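Local structure of hypothetical protein (Legionella pneumophila subsp. pneumophila, 4G2A) at residues 29-34 with 180-185; 154-159 with 230-235. The protein is of unknown function but may bind a nutrient, and carries YARHG and DUF4424 domains. All blocks are in the same frame, centred on the assembly; numbering follows the deposited sequence.

Interaction 1: residues 29-34 with 180-185. With SO4 (sulfate ion), chain D; SO4 (sulfate ion), chain E.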
# COMPACT_ATOMS: atom_id res chain seq x y z
N ARG A 29 -0.98 -4.60 11.10
CA ARG A 29 -1.83 -3.44 10.87
C ARG A 29 -1.07 -2.47 10.01
O ARG A 29 0.02 -2.07 10.38
CB ARG A 29 -2.24 -2.82 12.22
CG ARG A 29 -3.48 -1.96 12.12
CD ARG A 29 -3.80 -1.37 13.47
NE ARG A 29 -4.91 -0.42 13.42
CZ ARG A 29 -4.74 0.88 13.22
NH1 ARG A 29 -3.52 1.38 13.06
NH2 ARG A 29 -5.79 1.68 13.17
N ILE A 30 -1.61 -2.14 8.83
CA ILE A 30 -0.98 -1.24 7.85
C ILE A 30 -1.94 -0.08 7.67
O ILE A 30 -3.08 -0.26 7.20
CB ILE A 30 -0.64 -1.99 6.52
CG1 ILE A 30 0.15 -3.30 6.78
CG2 ILE A 30 0.11 -1.07 5.56
CD1 ILE A 30 0.52 -4.16 5.53
N SER A 31 -1.54 1.10 8.16
CA SER A 31 -2.39 2.29 8.20
C SER A 31 -1.88 3.43 7.33
O SER A 31 -0.72 3.82 7.46
CB SER A 31 -2.55 2.77 9.64
OG SER A 31 -3.51 3.80 9.65
N GLY A 32 -2.75 3.96 6.47
CA GLY A 32 -2.45 5.04 5.53
C GLY A 32 -2.61 6.44 6.09
O GLY A 32 -3.46 6.68 6.95
N LYS A 33 -1.79 7.37 5.59
CA LYS A 33 -1.78 8.80 5.91
C LYS A 33 -1.49 9.56 4.63
O LYS A 33 -0.61 9.13 3.88
CB LYS A 33 -0.70 9.08 6.97
CG LYS A 33 -0.76 10.47 7.60
CD LYS A 33 0.37 10.65 8.63
CE LYS A 33 0.32 12.03 9.26
NZ LYS A 33 1.50 12.31 10.12
N ASN A 34 -2.24 10.66 4.36
CA ASN A 34 -2.09 11.55 3.19
C ASN A 34 -2.13 10.84 1.83
O ASN A 34 -1.48 11.32 0.89
CB ASN A 34 -0.76 12.34 3.28
CG ASN A 34 -0.57 13.17 4.51
OD1 ASN A 34 -1.47 13.87 4.95
ND2 ASN A 34 0.63 13.13 5.07
N ILE A 180 -5.73 -0.27 6.24
CA ILE A 180 -6.60 0.87 6.59
C ILE A 180 -6.09 2.12 5.88
O ILE A 180 -5.27 2.85 6.44
CB ILE A 180 -6.67 1.09 8.14
CG1 ILE A 180 -6.88 -0.22 8.89
CG2 ILE A 180 -7.75 2.14 8.54
CD1 ILE A 180 -6.25 -0.26 10.23
N PRO A 181 -6.61 2.41 4.67
CA PRO A 181 -6.11 3.57 3.91
C PRO A 181 -6.39 4.93 4.57
O PRO A 181 -5.62 5.87 4.34
CB PRO A 181 -6.84 3.45 2.57
CG PRO A 181 -7.20 2.00 2.46
CD PRO A 181 -7.55 1.60 3.85
N ASN A 182 -7.49 5.05 5.35
CA ASN A 182 -7.90 6.28 6.02
C ASN A 182 -8.36 7.37 5.02
O ASN A 182 -8.44 8.55 5.37
CB ASN A 182 -6.81 6.81 6.95
CG ASN A 182 -6.68 5.97 8.19
OD1 ASN A 182 -7.66 5.70 8.88
ND2 ASN A 182 -5.49 5.54 8.49
N THR A 183 -8.69 6.95 3.79
CA THR A 183 -9.21 7.80 2.71
C THR A 183 -10.17 6.93 1.90
O THR A 183 -9.95 5.72 1.89
CB THR A 183 -8.07 8.41 1.86
OG1 THR A 183 -8.59 9.44 1.01
CG2 THR A 183 -7.34 7.39 1.00
N PRO A 184 -11.22 7.44 1.20
CA PRO A 184 -12.08 6.52 0.42
C PRO A 184 -11.30 5.82 -0.71
O PRO A 184 -10.45 6.44 -1.35
CB PRO A 184 -13.20 7.43 -0.12
CG PRO A 184 -13.18 8.62 0.78
CD PRO A 184 -11.73 8.82 1.11
N THR A 185 -11.49 4.50 -0.85
CA THR A 185 -10.80 3.68 -1.84
C THR A 185 -11.72 2.66 -2.49
O THR A 185 -12.81 2.38 -2.00
CB THR A 185 -9.57 2.89 -1.24
OG1 THR A 185 -10.04 1.97 -0.27
CG2 THR A 185 -8.50 3.79 -0.63
S SO4 D . -4.77 4.93 12.74
O1 SO4 D . -4.42 6.14 11.98
O2 SO4 D . -5.77 4.14 12.00
O3 SO4 D . -3.57 4.13 12.96
O4 SO4 D . -5.31 5.34 14.03
S SO4 E . -9.25 -0.73 13.96
O1 SO4 E . -9.07 0.73 13.99
O2 SO4 E . -9.91 -1.12 12.72
O3 SO4 E . -7.93 -1.38 14.07
O4 SO4 E . -10.09 -1.15 15.09

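Interaction 2: residues 154-159 with 230-235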
# COMPACT_ATOMS: atom_id res chain seq x y z
N TYR A 154 -2.43 3.49 -9.95
CA TYR A 154 -2.59 2.56 -8.83
C TYR A 154 -1.77 2.97 -7.62
O TYR A 154 -0.76 3.63 -7.76
CB TYR A 154 -2.15 1.15 -9.23
CG TYR A 154 -2.79 0.56 -10.47
CD1 TYR A 154 -4.06 0.95 -10.88
CD2 TYR A 154 -2.16 -0.46 -11.17
CE1 TYR A 154 -4.69 0.35 -11.97
CE2 TYR A 154 -2.77 -1.06 -12.27
CZ TYR A 154 -4.04 -0.65 -12.67
OH TYR A 154 -4.64 -1.24 -13.76
N HIS A 155 -2.23 2.55 -6.44
CA HIS A 155 -1.54 2.65 -5.14
C HIS A 155 -1.34 1.20 -4.71
O HIS A 155 -2.26 0.38 -4.83
CB HIS A 155 -2.35 3.45 -4.12
CG HIS A 155 -1.96 4.90 -4.01
ND1 HIS A 155 -2.56 5.87 -4.81
CD2 HIS A 155 -1.13 5.51 -3.13
CE1 HIS A 155 -2.03 7.03 -4.42
NE2 HIS A 155 -1.16 6.86 -3.42
N TRP A 156 -0.12 0.85 -4.36
CA TRP A 156 0.22 -0.52 -3.97
C TRP A 156 0.61 -0.59 -2.50
O TRP A 156 1.43 0.19 -2.03
CB TRP A 156 1.37 -1.06 -4.82
CG TRP A 156 0.99 -1.36 -6.24
CD1 TRP A 156 1.18 -0.57 -7.33
CD2 TRP A 156 0.43 -2.59 -6.73
NE1 TRP A 156 0.74 -1.20 -8.46
CE2 TRP A 156 0.27 -2.45 -8.13
CE3 TRP A 156 0.04 -3.80 -6.12
CZ2 TRP A 156 -0.26 -3.47 -8.93
CZ3 TRP A 156 -0.49 -4.81 -6.92
CH2 TRP A 156 -0.65 -4.64 -8.31
N VAL A 157 0.01 -1.52 -1.78
CA VAL A 157 0.34 -1.78 -0.38
C VAL A 157 0.75 -3.25 -0.38
O VAL A 157 0.06 -4.08 -0.97
CB VAL A 157 -0.75 -1.37 0.66
CG1 VAL A 157 -2.16 -1.63 0.15
CG2 VAL A 157 -0.53 -2.01 2.02
N ARG A 158 1.96 -3.52 0.09
CA ARG A 158 2.52 -4.86 0.03
C ARG A 158 3.12 -5.27 1.35
O ARG A 158 3.51 -4.43 2.16
CB ARG A 158 3.59 -4.98 -1.08
CG ARG A 158 3.36 -4.17 -2.35
CD ARG A 158 4.55 -4.33 -3.25
NE ARG A 158 4.70 -3.28 -4.25
CZ ARG A 158 4.18 -3.32 -5.48
NH1 ARG A 158 3.42 -4.34 -5.85
NH2 ARG A 158 4.43 -2.34 -6.34
N TYR A 159 3.23 -6.58 1.55
CA TYR A 159 3.82 -7.23 2.72
C TYR A 159 4.29 -8.62 2.32
O TYR A 159 3.47 -9.41 1.84
CB TYR A 159 2.82 -7.28 3.87
CG TYR A 159 3.46 -7.52 5.22
CD1 TYR A 159 3.77 -8.80 5.66
CD2 TYR A 159 3.81 -6.45 6.04
CE1 TYR A 159 4.38 -9.02 6.88
CE2 TYR A 159 4.41 -6.66 7.28
CZ TYR A 159 4.68 -7.95 7.70
OH TYR A 159 5.26 -8.18 8.93
N SER A 230 -0.63 -8.52 -1.41
CA SER A 230 -0.60 -7.69 -2.61
C SER A 230 -1.95 -7.05 -2.73
O SER A 230 -2.95 -7.73 -2.98
CB SER A 230 -0.25 -8.53 -3.84
OG SER A 230 -0.19 -7.70 -4.99
N LEU A 231 -2.01 -5.75 -2.46
CA LEU A 231 -3.26 -5.02 -2.52
C LEU A 231 -3.08 -3.75 -3.34
O LEU A 231 -2.30 -2.85 -2.99
CB LEU A 231 -3.79 -4.74 -1.10
CG LEU A 231 -5.18 -4.11 -0.96
CD1 LEU A 231 -6.27 -5.03 -1.48
CD2 LEU A 231 -5.45 -3.76 0.49
N CYS A 232 -3.78 -3.71 -4.45
CA CYS A 232 -3.80 -2.62 -5.41
C CYS A 232 -5.09 -1.79 -5.20
O CYS A 232 -6.21 -2.33 -5.28
CB CYS A 232 -3.71 -3.19 -6.82
SG CYS A 232 -3.47 -1.94 -8.08
N LEU A 233 -4.93 -0.49 -4.90
CA LEU A 233 -6.05 0.41 -4.59
C LEU A 233 -6.12 1.65 -5.44
O LEU A 233 -5.09 2.17 -5.88
CB LEU A 233 -5.96 0.90 -3.13
CG LEU A 233 -6.03 -0.13 -2.00
CD1 LEU A 233 -5.76 0.54 -0.66
CD2 LEU A 233 -7.36 -0.85 -1.99
N PHE A 234 -7.34 2.17 -5.60
CA PHE A 234 -7.57 3.46 -6.23
C PHE A 234 -7.95 4.43 -5.14
O PHE A 234 -8.80 4.12 -4.33
CB PHE A 234 -8.68 3.40 -7.32
CG PHE A 234 -8.21 3.16 -8.74
CD1 PHE A 234 -7.34 4.05 -9.36
CD2 PHE A 234 -8.68 2.08 -9.46
CE1 PHE A 234 -6.90 3.82 -10.66
CE2 PHE A 234 -8.24 1.84 -10.77
CZ PHE A 234 -7.35 2.72 -11.36
N THR A 235 -7.31 5.59 -5.12
CA THR A 235 -7.65 6.69 -4.22
C THR A 235 -8.47 7.65 -5.07
O THR A 235 -8.51 7.50 -6.29
CB THR A 235 -6.38 7.31 -3.64
OG1 THR A 235 -5.55 7.69 -4.73
CG2 THR A 235 -5.64 6.39 -2.69
O HOH W 1 -4.70 5.06 -6.63
O HOH W 2 2.17 -6.28 -4.51

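Interaction 1: residues 29-34 with 180-185
Arg29 is extended as far as NE, with CG trans to the backbone nitrogen (chi1 -159°), and this carries the guanidinium across Ile180. Ile180 keeps CG1 beside its own backbone N (chi1 -46°), and its CD1, with chi2 turned off the staggered value, rests toward the rim of one guanidinium face, 3.5 Å from Arg29 CZ. The edge of the same group is left to two sulfate ions, probably from the crystallisation liquor. One sulfate is gripped twice, by NH1 and by NH2, whose bond to O2 measures 2.7 Å. The other takes a nearly straight bond from NE. Glu178 makes a long, weak ion pair with this arginine.

The backbones pair in parallel at Ser31 and Ile180. Ile180 N gives a bond of 2.8 Å to Ile30 O. Gly32 N returns one, also 2.8 Å, to Ile180 O, and it is almost linear (176°). Past this pair segment 180-185 turns off at Pro181, and Asn182 continues the contact through its side chain. Its ND2 donates to Gly32 O over 2.8 Å, in the carbonyl plane and on a lone pair. A weak second bond from ND2 reaches Ser31 OG at 2.9 Å.

Strand 21-33 also pairs with strand 43-54. The arrangement is the end of a parallel strand pairing between 21-33 and 174-180, prolonged by an asparagine side chain that bonds to a strand carbonyl.

Interaction 2: residues 154-159 with 230-235
Backbone hydrogen bonds join His155 to Leu233 and Val157 to Leu231, two in each pair. Leu233 N to His155 O is 2.8 Å and nearly straight (174°). Between them, Trp156 and Cys232 form a non-hydrogen-bonded pair.

Sulfur and aromatic contacts fill the face that carries Trp156 and Cys232. Cys232 SG lies trans to its backbone N (chi1 -171°), where it meets two rings. It sits over a face of the Trp156 six-membered ring, 3.8 Å from the centroid, and meets Tyr154 obliquely, 3.5 Å from CG. Cys232 CB covers the same tryptophan face. On the opposite face lies Arg158 NH1. The edge of Tyr154 points at the face of Phe234 in an offset edge-to-face stack, with planes at 75°. Tyr154 OH bonds to Asp192, and Trp156 NE1 to Asp150.

Apolar packing joins the side chains on the face of Val157, Leu231 and Leu233. Val157 and Leu231 lie side by side, with Val157 CG1 3.7 Å from Leu231 CB.

A CH-pi contact sets Thr235 CG2 over the His155 ring, while Thr235 OG1 bonds to Ser238.

Two waters bridge the segments. One lies in the plane of the His155 ring, 2.9 Å from ND1, donates to Leu233 O and accepts from Thr235 N. The other accepts from Arg158 NH1 and also bonds to Ser230 OG at 2.8 Å.

This is a regular antiparallel strand pair, with a disulfide from Cys232 to Cys188 tying strand 229-235 to the chain just beyond neighbouring strand 185-187.

The two contacts lie about 10 Å apart, centre to centre, and touch directly. Ile30 CG2 packs on Val157 CG2 at 3.7 Å, and Pro181 CG meets Leu233 CD1 at the same distance. Interaction 2 is buried and joins strands 155-160 and 229-235 along most of their paired length. Interaction 1 is partly buried and lies where a strand pairing gives way to a loop. Its outer side is polar and charged, with sulfate bound there, whereas the side chains meeting in interaction 2 are mostly aromatic, aliphatic or sulfur-bearing, on a backbone paired by four hydrogen bonds. The loop of 180-185 leads into strand 185-187, which pairs with strand 229-235. The segments of the two contacts alternate along the chain.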